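Local coordinates for protein PRO-PRO endopeptidase (Paenibacillus alvei, PDB 6FPC) that cleaves peptide bonds between two proline residues as a secreted zinc-dependent endopeptidase, cutting a cell-surface protein at PLP-PVP motifs and so possibly regulating bacterial adhesion, at residues Val92-Ser97 and Asn107-His111; Ser5-Val11 and Lys27-Glu31; Gly53-Asn57 and Trp79-Val85; His111-His115 and Glu155-Ala161. All blocks are in the same frame, centred on the assembly; numbering follows the deposited sequence.

Contact 1. Residues Val92-Ser97 and Asn107-His111; sequences VRIGYS and NLEIH. With CD (cadmium ion), chain F.
Ser97, four residues beyond the end of strand 89-93, presents its carbonyl O to Leu108 N in the first turn of helix 108-121, a backbone hydrogen bond of 2.9 Å; a type II turn from Arg93 to Tyr96 brings the chain there. The same serine grips the helix a second time through its hydroxyl, with Ser97 OG donating to Glu109 OE1 at 2.6 Å on the syn side of the carboxylate. Glu109 reaches back because its CG sits between the backbone N and the carbonyl carbon (chi1 60°) and its chain is bent at chi2. Its other oxygen, OE2, takes Asn107 ND2 from above the carboxylate plane at 3.0 Å and forms a salt bridge with Arg29 of helix 20-30, so that the buried carboxylate is held at both oxygens. Next to this polar group Val92 CG1 packs against Leu108 CD2 at 3.6 Å, the two side chains lying alongside with their ends pointing opposite ways, while Val92 CG2 lies on Glu109 CA. Asn107 OD1 accepts from Ile110 N at 2.9 Å. This N-cap starts the HExxH helix, whose His111 binds the catalytic zinc through NE2, at a site also occupied by cadmium in this crystal.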
loop_
_atom_site.group_PDB
_atom_site.type_symbol
_atom_site.label_atom_id
_atom_site.label_comp_id
_atom_site.label_asym_id
_atom_site.label_seq_id
_atom_site.Cartn_x
_atom_site.Cartn_y
_atom_site.Cartn_z
ATOM N N VAL A 92 -0.718 3.979 8.374
ATOM C CA VAL A 92 0.472 3.099 8.399
ATOM C C VAL A 92 1.254 3.338 9.700
ATOM O O VAL A 92 1.600 4.470 10.021
ATOM C CB VAL A 92 1.371 3.327 7.135
ATOM C CG1 VAL A 92 2.629 2.443 7.165
ATOM C CG2 VAL A 92 0.602 3.081 5.837
ATOM N N ARG A 93 1.562 2.275 10.430
ATOM C CA ARG A 93 2.281 2.393 11.685
ATOM C C ARG A 93 3.776 2.681 11.451
ATOM O O ARG A 93 4.442 1.970 10.690
ATOM C CB ARG A 93 2.074 1.119 12.527
ATOM C CG ARG A 93 2.459 1.339 13.954
ATOM C CD ARG A 93 2.181 0.169 14.852
ATOM N NE ARG A 93 2.626 0.517 16.203
ATOM C CZ ARG A 93 2.272 -0.132 17.307
ATOM N NH1 ARG A 93 1.463 -1.179 17.239
ATOM N NH2 ARG A 93 2.721 0.268 18.489
ATOM N N ILE A 94 4.291 3.708 12.134
ATOM C CA ILE A 94 5.691 4.157 12.069
ATOM C C ILE A 94 6.603 3.046 12.559
ATOM O O ILE A 94 6.428 2.596 13.691
ATOM C CB ILE A 94 5.905 5.465 12.894
ATOM C CG1 ILE A 94 5.121 6.644 12.278
ATOM C CG2 ILE A 94 7.401 5.797 13.013
ATOM C CD1 ILE A 94 4.879 7.804 13.205
ATOM N N GLY A 95 7.578 2.653 11.729
ATOM C CA GLY A 95 8.538 1.587 12.043
ATOM C C GLY A 95 8.192 0.231 11.462
ATOM O O GLY A 95 8.982 -0.722 11.569
ATOM N N TYR A 96 7.025 0.127 10.823
ATOM C CA TYR A 96 6.532 -1.150 10.291
ATOM C C TYR A 96 6.593 -1.267 8.774
ATOM O O TYR A 96 5.918 -2.131 8.209
ATOM C CB TYR A 96 5.109 -1.402 10.807
ATOM C CG TYR A 96 5.025 -1.710 12.286
ATOM C CD1 TYR A 96 5.398 -0.764 13.241
ATOM C CD2 TYR A 96 4.524 -2.922 12.734
ATOM C CE1 TYR A 96 5.351 -1.053 14.602
ATOM C CE2 TYR A 96 4.438 -3.208 14.094
ATOM C CZ TYR A 96 4.840 -2.266 15.025
ATOM O OH TYR A 96 4.737 -2.540 16.371
ATOM N N SER A 97 7.396 -0.408 8.113
ATOM C CA SER A 97 7.491 -0.382 6.643
ATOM C C SER A 97 7.982 -1.689 6.011
ATOM O O SER A 97 7.419 -2.122 5.008
ATOM C CB SER A 97 8.401 0.754 6.179
ATOM O OG SER A 97 7.902 2.007 6.605
ATOM N N ASN A 107 7.078 -2.700 0.954
ATOM C CA ASN A 107 7.013 -1.428 1.650
ATOM C C ASN A 107 5.574 -1.111 1.995
ATOM O O ASN A 107 4.758 -0.852 1.108
ATOM C CB ASN A 107 7.622 -0.300 0.826
ATOM C CG ASN A 107 7.561 1.018 1.570
ATOM O OD1 ASN A 107 6.652 1.817 1.367
ATOM N ND2 ASN A 107 8.488 1.250 2.479
ATOM N N LEU A 108 5.287 -1.098 3.287
ATOM C CA LEU A 108 3.926 -0.922 3.765
ATOM C C LEU A 108 3.249 0.369 3.283
ATOM O O LEU A 108 2.152 0.290 2.719
ATOM C CB LEU A 108 3.856 -1.054 5.290
ATOM C CG LEU A 108 2.457 -1.087 5.910
ATOM C CD1 LEU A 108 1.627 -2.277 5.375
ATOM C CD2 LEU A 108 2.570 -1.183 7.416
ATOM N N GLU A 109 3.886 1.528 3.474
ATOM C CA GLU A 109 3.265 2.810 3.101
ATOM C C GLU A 109 3.017 2.942 1.606
ATOM O O GLU A 109 1.946 3.429 1.236
ATOM C CB GLU A 109 4.017 4.044 3.658
ATOM C CG GLU A 109 5.469 4.199 3.211
ATOM C CD GLU A 109 6.505 3.467 4.052
ATOM O OE1 GLU A 109 6.115 2.545 4.808
ATOM O OE2 GLU A 109 7.713 3.783 3.919
ATOM N N ILE A 110 3.937 2.448 0.749
ATOM C CA ILE A 110 3.687 2.533 -0.700
ATOM C C ILE A 110 2.534 1.610 -1.080
ATOM O O ILE A 110 1.609 2.050 -1.780
ATOM C CB ILE A 110 4.954 2.292 -1.559
ATOM C CG1 ILE A 110 5.924 3.480 -1.404
ATOM C CG2 ILE A 110 4.591 2.077 -3.039
ATOM C CD1 ILE A 110 7.397 3.139 -1.849
ATOM N N HIS A 111 2.581 0.346 -0.585
ATOM C CA HIS A 111 1.558 -0.680 -0.845
ATOM C C HIS A 111 0.147 -0.162 -0.497
ATOM O O HIS A 111 -0.757 -0.185 -1.339
ATOM C CB HIS A 111 1.871 -1.973 -0.054
ATOM C CG HIS A 111 0.841 -3.048 -0.241
ATOM N ND1 HIS A 111 1.009 -4.051 -1.170
ATOM C CD2 HIS A 111 -0.348 -3.225 0.381
ATOM C CE1 HIS A 111 -0.056 -4.830 -1.063
ATOM N NE2 HIS A 111 -0.898 -4.376 -0.140
HETATM CD CD CD F . -2.998 -4.966 0.191
HETATM O O HOH W 1 -3.773 -4.682 2.068
#

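Contact 2. Residues Ser5-Val11 and Lys27-Glu31; sequences SILDKLV and KQRLE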
loop_
_atom_site.group_PDB
_atom_site.type_symbol
_atom_site.label_atom_id
_atom_site.label_comp_id
_atom_site.label_asym_id
_atom_site.label_seq_id
_atom_site.Cartn_x
_atom_site.Cartn_y
_atom_site.Cartn_z
ATOM N N SER A 5 6.299 20.489 -1.259
ATOM C CA SER A 5 5.776 19.159 -1.569
ATOM C C SER A 5 4.327 18.952 -1.111
ATOM O O SER A 5 3.952 19.359 -0.012
ATOM C CB SER A 5 6.656 18.074 -0.948
ATOM O OG SER A 5 6.069 16.784 -1.074
ATOM N N ILE A 6 3.545 18.239 -1.936
ATOM C CA ILE A 6 2.173 17.821 -1.644
ATOM C C ILE A 6 2.155 16.963 -0.354
ATOM O O ILE A 6 1.170 16.987 0.383
ATOM C CB ILE A 6 1.578 17.071 -2.881
ATOM C CG1 ILE A 6 0.241 16.353 -2.575
ATOM C CG2 ILE A 6 2.588 16.104 -3.512
ATOM C CD1 ILE A 6 -0.944 17.249 -2.604
ATOM N N LEU A 7 3.263 16.263 -0.058
ATOM C CA LEU A 7 3.359 15.396 1.125
ATOM C C LEU A 7 3.271 16.160 2.478
ATOM O O LEU A 7 2.844 15.578 3.480
ATOM C CB LEU A 7 4.617 14.490 1.063
ATOM C CG LEU A 7 4.654 13.400 -0.045
ATOM C CD1 LEU A 7 5.855 12.494 0.146
ATOM C CD2 LEU A 7 3.433 12.489 -0.006
ATOM N N ASP A 8 3.625 17.460 2.492
ATOM C CA ASP A 8 3.533 18.316 3.675
ATOM C C ASP A 8 2.062 18.493 4.101
ATOM O O ASP A 8 1.806 18.741 5.273
ATOM C CB ASP A 8 4.175 19.683 3.393
ATOM C CG ASP A 8 5.666 19.632 3.103
ATOM O OD1 ASP A 8 6.282 18.560 3.312
ATOM O OD2 ASP A 8 6.220 20.665 2.676
ATOM N N LYS A 9 1.100 18.361 3.169
ATOM C CA LYS A 9 -0.314 18.458 3.540
ATOM C C LYS A 9 -1.039 17.096 3.482
ATOM O O LYS A 9 -1.947 16.865 4.281
ATOM C CB LYS A 9 -1.061 19.543 2.752
ATOM C CG LYS A 9 -1.067 19.387 1.247
ATOM C CD LYS A 9 -1.776 20.577 0.614
ATOM C CE LYS A 9 -1.998 20.326 -0.849
ATOM N NZ LYS A 9 -2.528 21.525 -1.546
ATOM N N LEU A 10 -0.625 16.200 2.562
ATOM C CA LEU A 10 -1.194 14.859 2.378
ATOM C C LEU A 10 -0.806 13.908 3.531
ATOM O O LEU A 10 -1.645 13.114 3.987
ATOM C CB LEU A 10 -0.756 14.287 1.014
ATOM C CG LEU A 10 -1.265 12.904 0.582
ATOM C CD1 LEU A 10 -2.764 12.916 0.281
ATOM C CD2 LEU A 10 -0.566 12.437 -0.673
ATOM N N VAL A 11 0.466 13.978 3.986
ATOM C CA VAL A 11 0.948 13.137 5.087
ATOM C C VAL A 11 0.625 13.816 6.406
ATOM O O VAL A 11 1.052 14.949 6.627
ATOM C CB VAL A 11 2.450 12.745 4.970
ATOM C CG1 VAL A 11 2.945 12.016 6.232
ATOM C CG2 VAL A 11 2.687 11.897 3.725
ATOM N N LYS A 27 8.104 9.220 4.952
ATOM C CA LYS A 27 7.644 10.369 4.167
ATOM C C LYS A 27 8.490 10.479 2.894
ATOM O O LYS A 27 7.939 10.668 1.809
ATOM C CB LYS A 27 7.702 11.666 5.011
ATOM C CG LYS A 27 6.746 12.744 4.542
ATOM C CD LYS A 27 6.985 14.068 5.269
ATOM C CE LYS A 27 6.453 15.257 4.494
ATOM N NZ LYS A 27 6.542 16.533 5.275
ATOM N N GLN A 28 9.815 10.271 3.027
ATOM C CA GLN A 28 10.766 10.284 1.915
ATOM C C GLN A 28 10.470 9.165 0.906
ATOM O O GLN A 28 10.532 9.419 -0.294
ATOM C CB GLN A 28 12.215 10.198 2.420
ATOM C CG GLN A 28 13.231 10.628 1.377
ATOM N N ARG A 29 10.109 7.948 1.383
ATOM C CA ARG A 29 9.783 6.830 0.484
ATOM C C ARG A 29 8.478 7.078 -0.275
ATOM O O ARG A 29 8.350 6.639 -1.421
ATOM C CB ARG A 29 9.773 5.488 1.222
ATOM C CG ARG A 29 11.196 5.082 1.681
ATOM C CD ARG A 29 11.246 3.666 2.222
ATOM N NE ARG A 29 10.534 3.565 3.494
ATOM C CZ ARG A 29 11.113 3.661 4.684
ATOM N NH1 ARG A 29 12.424 3.861 4.782
ATOM N NH2 ARG A 29 10.391 3.553 5.784
ATOM N N LEU A 30 7.543 7.847 0.317
ATOM C CA LEU A 30 6.297 8.176 -0.378
ATOM C C LEU A 30 6.524 9.105 -1.578
ATOM O O LEU A 30 5.682 9.155 -2.472
ATOM C CB LEU A 30 5.232 8.722 0.584
ATOM C CG LEU A 30 4.644 7.669 1.542
ATOM C CD1 LEU A 30 3.923 8.341 2.710
ATOM C CD2 LEU A 30 3.718 6.660 0.793
ATOM N N GLU A 31 7.695 9.788 -1.622
ATOM C CA GLU A 31 8.109 10.643 -2.746
ATOM C C GLU A 31 8.367 9.827 -4.021
ATOM O O GLU A 31 8.356 10.394 -5.105
ATOM C CB GLU A 31 9.321 11.513 -2.385
ATOM C CG GLU A 31 8.975 12.755 -1.578
ATOM C CD GLU A 31 8.140 13.870 -2.205
ATOM O OE1 GLU A 31 7.991 14.921 -1.543
ATOM O OE2 GLU A 31 7.627 13.701 -3.335
HETATM O O HOH W 2 4.119 15.736 6.601
#
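The N-terminal helical turn, 7-10, docks on the C-terminal part of helix 20-30 through an apolar centre edged by polar pairs. Leu7 supplies the centre: its CD1 reaches Leu30 CB at 3.8 Å and also lies against Lys27 O and the CG and CD atoms of Glu31, the leucine and glutamate side chains overlapping from opposing directions. Further along, Val11 CG2 meets Leu30 CD1 at 3.9 Å. Lys27 stretches across the short helix with CG anti to the backbone N (chi1 -156°) and the rest of its chain extended, bringing CE to 4.0 Å from Leu7 CB and delivering the ammonium group to Asp8. The resulting salt bridge, Lys27 NZ to Asp8 OD1 at 2.8 Å, uses the anti side of the carboxylate, and the same NZ donates to a water that in turn donates to Val11 O. At the other end Ser5 OG donates to Glu31 OE1 at 2.7 Å, on the syn side, while accepting from Leu7 N at 3.0 Å; the hydroxyl thus ties the first ordered residue to the glutamate. That bond from Leu7 N makes an ST turn; with it the N-terminal turn packs on helix 20-30, Val11 and Leu30 resting on strand 47-51.

Contact 3. Residues Gly53-Asn57 and Trp79-Val85; sequences GAITN and WDDVPGV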
loop_
_atom_site.group_PDB
_atom_site.type_symbol
_atom_site.label_atom_id
_atom_site.label_comp_id
_atom_site.label_asym_id
_atom_site.label_seq_id
_atom_site.Cartn_x
_atom_site.Cartn_y
_atom_site.Cartn_z
ATOM N N GLY A 53 1.241 4.633 17.359
ATOM C CA GLY A 53 0.729 3.389 17.935
ATOM C C GLY A 53 -0.001 2.521 16.925
ATOM O O GLY A 53 0.124 2.715 15.707
ATOM N N ALA A 54 -0.813 1.576 17.427
ATOM C CA ALA A 54 -1.652 0.736 16.565
ATOM C C ALA A 54 -2.563 1.644 15.769
ATOM O O ALA A 54 -3.022 2.683 16.282
ATOM C CB ALA A 54 -2.477 -0.231 17.399
ATOM N N ILE A 55 -2.786 1.290 14.490
ATOM C CA ILE A 55 -3.630 2.079 13.584
ATOM C C ILE A 55 -5.035 2.285 14.150
ATOM O O ILE A 55 -5.645 3.330 13.896
ATOM C CB ILE A 55 -3.656 1.528 12.130
ATOM C CG1 ILE A 55 -4.356 0.152 12.033
ATOM C CG2 ILE A 55 -2.244 1.508 11.552
ATOM C CD1 ILE A 55 -4.593 -0.332 10.559
ATOM N N THR A 56 -5.508 1.327 14.972
ATOM C CA THR A 56 -6.824 1.369 15.584
ATOM C C THR A 56 -6.895 2.460 16.666
ATOM O O THR A 56 -7.997 2.809 17.038
ATOM C CB THR A 56 -7.299 -0.005 16.058
ATOM O OG1 THR A 56 -6.283 -0.636 16.842
ATOM C CG2 THR A 56 -7.760 -0.931 14.879
ATOM N N ASN A 57 -5.743 3.048 17.105
ATOM C CA ASN A 57 -5.730 4.165 18.063
ATOM C C ASN A 57 -6.196 5.442 17.384
ATOM O O ASN A 57 -6.549 6.386 18.089
ATOM C CB ASN A 57 -4.347 4.381 18.712
ATOM C CG ASN A 57 -3.906 3.313 19.685
ATOM O OD1 ASN A 57 -4.695 2.500 20.183
ATOM N ND2 ASN A 57 -2.618 3.311 19.987
ATOM N N TRP A 79 -7.938 -6.421 14.098
ATOM C CA TRP A 79 -7.444 -5.245 13.369
ATOM C C TRP A 79 -6.363 -4.453 14.162
ATOM O O TRP A 79 -5.519 -3.775 13.578
ATOM C CB TRP A 79 -8.606 -4.344 12.977
ATOM C CG TRP A 79 -9.345 -4.813 11.758
ATOM C CD1 TRP A 79 -10.535 -5.471 11.727
ATOM C CD2 TRP A 79 -8.906 -4.712 10.390
ATOM N NE1 TRP A 79 -10.883 -5.767 10.428
ATOM C CE2 TRP A 79 -9.884 -5.345 9.589
ATOM C CE3 TRP A 79 -7.736 -4.228 9.777
ATOM C CZ2 TRP A 79 -9.771 -5.436 8.188
ATOM C CZ3 TRP A 79 -7.636 -4.277 8.389
ATOM C CH2 TRP A 79 -8.610 -4.951 7.615
ATOM N N ASP A 80 -6.379 -4.580 15.480
ATOM C CA ASP A 80 -5.397 -3.959 16.386
ATOM C C ASP A 80 -3.973 -4.397 16.020
ATOM O O ASP A 80 -3.039 -3.641 16.228
ATOM C CB ASP A 80 -5.684 -4.389 17.830
ATOM C CG ASP A 80 -7.121 -4.156 18.233
ATOM O OD1 ASP A 80 -7.401 -3.099 18.815
ATOM O OD2 ASP A 80 -7.972 -5.029 17.941
ATOM N N ASP A 81 -3.815 -5.608 15.474
ATOM C CA ASP A 81 -2.512 -6.204 15.087
ATOM C C ASP A 81 -2.059 -5.833 13.687
ATOM O O ASP A 81 -0.939 -6.180 13.308
ATOM C CB ASP A 81 -2.631 -7.726 15.095
ATOM C CG ASP A 81 -3.035 -8.313 16.430
ATOM O OD1 ASP A 81 -2.542 -7.816 17.473
ATOM O OD2 ASP A 81 -3.862 -9.253 16.435
ATOM N N VAL A 82 -2.954 -5.251 12.885
ATOM C CA VAL A 82 -2.698 -4.965 11.476
ATOM C C VAL A 82 -1.911 -3.631 11.346
ATOM O O VAL A 82 -2.394 -2.606 11.809
ATOM C CB VAL A 82 -4.002 -4.998 10.630
ATOM C CG1 VAL A 82 -3.716 -4.636 9.168
ATOM C CG2 VAL A 82 -4.691 -6.371 10.712
ATOM N N PRO A 83 -0.711 -3.639 10.717
ATOM C CA PRO A 83 0.122 -2.423 10.708
ATOM C C PRO A 83 -0.264 -1.340 9.693
ATOM O O PRO A 83 0.248 -0.226 9.770
ATOM C CB PRO A 83 1.533 -2.970 10.441
ATOM C CG PRO A 83 1.287 -4.209 9.576
ATOM C CD PRO A 83 0.011 -4.803 10.149
ATOM N N GLY A 84 -1.128 -1.667 8.746
ATOM C CA GLY A 84 -1.538 -0.687 7.746
ATOM C C GLY A 84 -2.885 -1.025 7.134
ATOM O O GLY A 84 -3.233 -2.201 7.037
ATOM N N VAL A 85 -3.640 -0.013 6.712
ATOM C CA VAL A 85 -4.950 -0.200 6.064
ATOM C C VAL A 85 -5.207 0.945 5.083
ATOM O O VAL A 85 -4.645 2.037 5.244
ATOM C CB VAL A 85 -6.119 -0.388 7.088
ATOM C CG1 VAL A 85 -6.665 0.958 7.585
ATOM C CG2 VAL A 85 -7.249 -1.251 6.492
HETATM O O HOH W 3 -1.911 -1.590 14.172
HETATM O O HOH W 4 -5.805 -1.087 19.706
#
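Two single 3-10 turns, 55-57 and 79-81, pack together at the margin of the sheet, where the chain leads into one of its two outermost strands, 84-86. Ile55 is the main apolar link. Its CG1 lies between the backbone N and the carbonyl carbon (chi1 67°), which sends the longer branch over the backbone of 82-85: CG1 comes to 3.4 Å from Val82 O, and CD1 continues to Val85 CB at 3.8 Å, the isoleucine and valine side chains crossing at about a right angle. The shorter branch, CG2, rests instead against Pro83 O at 3.5 Å. Thr56 faces the other turn, its CG2 4.0 Å from Trp79 CB, whereas Ala54 CB touches Asp80 O.

In the four-stranded mixed sheet, 84-86 is an edge strand running antiparallel to 89-93, and the turns lie just ahead of it. It also borders the catalytic centre: Gly84 approaches Glu112, the predicted proton acceptor, and residues 86-89, which begin directly after Val85, are crucial for substrate specificity.

Water mediates the polar side of the interface. One molecule accepts from Ile55 N and donates to both Asp80 O and Val82 O, the last at 2.6 Å, tying Ile55 N to one carbonyl of the second turn and one just after it. Another lies between Thr56 OG1, at 2.9 Å, and Asp80 OD1, to which it donates at 2.7 Å. The remaining oxygen of the aspartate, OD2, accepts from Thr78 OG1 and Gly66 N, which anchors the carboxylate to the long loop between the two segments.

Contact 4. Residues His111-His115 and Glu155-Ala161; sequences HETLH and EYFAEAA. With CD (cadmium ion), chain F.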
loop_
_atom_site.group_PDB
_atom_site.type_symbol
_atom_site.label_atom_id
_atom_site.label_comp_id
_atom_site.label_asym_id
_atom_site.label_seq_id
_atom_site.Cartn_x
_atom_site.Cartn_y
_atom_site.Cartn_z
ATOM N N HIS A 111 2.581 0.346 -0.585
ATOM C CA HIS A 111 1.558 -0.680 -0.845
ATOM C C HIS A 111 0.147 -0.162 -0.497
ATOM O O HIS A 111 -0.757 -0.185 -1.339
ATOM C CB HIS A 111 1.871 -1.973 -0.054
ATOM C CG HIS A 111 0.841 -3.048 -0.241
ATOM N ND1 HIS A 111 1.009 -4.051 -1.170
ATOM C CD2 HIS A 111 -0.348 -3.225 0.381
ATOM C CE1 HIS A 111 -0.056 -4.830 -1.063
ATOM N NE2 HIS A 111 -0.898 -4.376 -0.140
ATOM N N GLU A 112 -0.031 0.325 0.736
ATOM C CA GLU A 112 -1.338 0.813 1.191
ATOM C C GLU A 112 -1.780 2.076 0.448
ATOM O O GLU A 112 -2.957 2.184 0.120
ATOM C CB GLU A 112 -1.384 0.979 2.721
ATOM C CG GLU A 112 -1.270 -0.363 3.464
ATOM C CD GLU A 112 -2.406 -1.352 3.221
ATOM O OE1 GLU A 112 -2.175 -2.568 3.405
ATOM O OE2 GLU A 112 -3.523 -0.920 2.843
ATOM N N THR A 113 -0.850 2.979 0.115
ATOM C CA THR A 113 -1.211 4.180 -0.638
ATOM C C THR A 113 -1.699 3.796 -2.036
ATOM O O THR A 113 -2.658 4.378 -2.521
ATOM C CB THR A 113 -0.061 5.210 -0.665
ATOM O OG1 THR A 113 0.289 5.529 0.678
ATOM C CG2 THR A 113 -0.445 6.519 -1.393
ATOM N N LEU A 114 -1.074 2.794 -2.665
ATOM C CA LEU A 114 -1.423 2.377 -4.029
ATOM C C LEU A 114 -2.827 1.780 -4.112
ATOM O O LEU A 114 -3.461 1.904 -5.158
ATOM C CB LEU A 114 -0.326 1.466 -4.639
ATOM C CG LEU A 114 0.727 2.171 -5.545
ATOM C CD1 LEU A 114 0.123 2.622 -6.861
ATOM C CD2 LEU A 114 1.367 3.375 -4.890
ATOM N N HIS A 115 -3.361 1.218 -2.987
ATOM C CA HIS A 115 -4.753 0.777 -2.955
ATOM C C HIS A 115 -5.674 2.005 -3.131
ATOM O O HIS A 115 -6.612 1.946 -3.930
ATOM C CB HIS A 115 -5.113 0.032 -1.652
ATOM C CG HIS A 115 -4.683 -1.411 -1.615
ATOM N ND1 HIS A 115 -5.079 -2.314 -2.592
ATOM C CD2 HIS A 115 -3.981 -2.071 -0.665
ATOM C CE1 HIS A 115 -4.575 -3.484 -2.227
ATOM N NE2 HIS A 115 -3.905 -3.393 -1.074
ATOM N N GLU A 155 -4.525 -6.656 -4.981
ATOM C CA GLU A 155 -3.299 -6.911 -4.236
ATOM C C GLU A 155 -2.093 -6.975 -5.187
ATOM O O GLU A 155 -1.038 -6.366 -4.913
ATOM C CB GLU A 155 -3.493 -8.155 -3.334
ATOM C CG GLU A 155 -4.602 -7.915 -2.293
ATOM C CD GLU A 155 -4.264 -6.842 -1.258
ATOM O OE1 GLU A 155 -5.153 -6.498 -0.448
ATOM O OE2 GLU A 155 -3.096 -6.393 -1.211
ATOM N N TYR A 156 -2.274 -7.633 -6.343
ATOM C CA TYR A 156 -1.210 -7.706 -7.347
ATOM C C TYR A 156 -0.896 -6.297 -7.858
ATOM O O TYR A 156 0.280 -5.935 -7.959
ATOM C CB TYR A 156 -1.598 -8.638 -8.502
ATOM C CG TYR A 156 -0.456 -8.865 -9.471
ATOM C CD1 TYR A 156 0.780 -9.336 -9.026
ATOM C CD2 TYR A 156 -0.580 -8.527 -10.818
ATOM C CE1 TYR A 156 1.852 -9.491 -9.896
ATOM C CE2 TYR A 156 0.491 -8.684 -11.702
ATOM C CZ TYR A 156 1.697 -9.184 -11.238
ATOM O OH TYR A 156 2.749 -9.371 -12.094
ATOM N N PHE A 157 -1.944 -5.471 -8.058
ATOM C CA PHE A 157 -1.756 -4.084 -8.476
ATOM C C PHE A 157 -0.891 -3.346 -7.457
ATOM O O PHE A 157 0.156 -2.822 -7.807
ATOM C CB PHE A 157 -3.097 -3.336 -8.692
ATOM C CG PHE A 157 -2.837 -1.893 -9.067
ATOM C CD1 PHE A 157 -2.517 -1.547 -10.378
ATOM C CD2 PHE A 157 -2.806 -0.894 -8.089
ATOM C CE1 PHE A 157 -2.228 -0.225 -10.722
ATOM C CE2 PHE A 157 -2.486 0.431 -8.434
ATOM C CZ PHE A 157 -2.204 0.753 -9.748
ATOM N N ALA A 158 -1.303 -3.338 -6.187
ATOM C CA ALA A 158 -0.580 -2.619 -5.135
ATOM C C ALA A 158 0.875 -3.116 -4.941
ATOM O O ALA A 158 1.795 -2.309 -4.781
ATOM C CB ALA A 158 -1.350 -2.701 -3.830
ATOM N N GLU A 159 1.080 -4.434 -4.957
ATOM C CA GLU A 159 2.411 -4.973 -4.731
ATOM C C GLU A 159 3.342 -4.799 -5.958
ATOM O O GLU A 159 4.503 -4.401 -5.794
ATOM C CB GLU A 159 2.321 -6.433 -4.283
ATOM C CG GLU A 159 3.585 -6.936 -3.580
ATOM C CD GLU A 159 4.153 -6.092 -2.444
ATOM O OE1 GLU A 159 3.383 -5.394 -1.748
ATOM O OE2 GLU A 159 5.384 -6.131 -2.248
ATOM N N ALA A 160 2.833 -5.099 -7.171
ATOM C CA ALA A 160 3.598 -4.925 -8.425
ATOM C C ALA A 160 3.917 -3.427 -8.669
ATOM O O ALA A 160 5.026 -3.132 -9.121
ATOM C CB ALA A 160 2.844 -5.499 -9.607
ATOM N N ALA A 161 2.986 -2.485 -8.301
ATOM C CA ALA A 161 3.263 -1.038 -8.412
ATOM C C ALA A 161 4.361 -0.654 -7.385
ATOM O O ALA A 161 5.229 0.179 -7.688
ATOM C CB ALA A 161 2.006 -0.216 -8.179
HETATM CD CD CD F . -2.998 -4.966 0.191
HETATM O O HOH W 1 -3.773 -4.682 2.068
#
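Ala158 CB is wedged between the imidazoles of His111 and His115, making a CH-pi contact over one face of each: it lies 3.9 Å from the ring centroid of His111 and 3.8 Å from that of His115. The rings turn their NE2 atoms to the same cadmium ion, and Glu155 joins them from helix 153-166. Its carboxylate is nearly coplanar with the His111 ring (15° between planes) but steeply turned against that of His115 (77°), and OE2 lies at the edge of both. Glu155 binds asymmetrically, with OE2 2.0 Å and OE1 2.7 Å from the cadmium. Behind the first shell, His111 ND1 donates to Glu159 OE1 at 2.8 Å; the bond is bent, 132° at the hydrogen, and its acceptor lies out of the ring plane, yet it restrains the imidazole's rotation. Glu159 OE2 in turn accepts from Leu106 N. Away from the metal, Leu114 CD1 packs on Ala161 CB at 3.7 Å and beside Phe157 CE2, joining the two helices.

Tyr148 and a water complete the cadmium shell, and that water donates to Glu112 OE1 at 3.0 Å. Zinc uses the same protein ligands. A metal-bound water held by the glutamate of HExxH is consistent with general-base activation of water for peptide hydrolysis, Glu112 being the predicted proton acceptor, while Glu159 would probably make His111 a more electron-rich ligand.

From the N terminus, contact 2 closes first, folding helix 7-10 back onto the end of helix 20-30. Contact 3 follows, closing the long loop that leaves strand 47-51 and returns at strand 84-86. Contact 1 then closes the short connection from strand 89-93 to helix 108-121, and contact 4 opens at His111, where contact 1 ends, to bring in helix 153-166. The four are thus in series, without nesting or crossing. Arg29 joins contacts 2 and 1 through Glu109, Pro83 O meets Arg93 N between contacts 3 and 1, and Gly84 and Val85 of contact 3 pack on Glu112 of contact 4. The sheet, helix 20-30 and helix 153-166 therefore meet around helix 108-121.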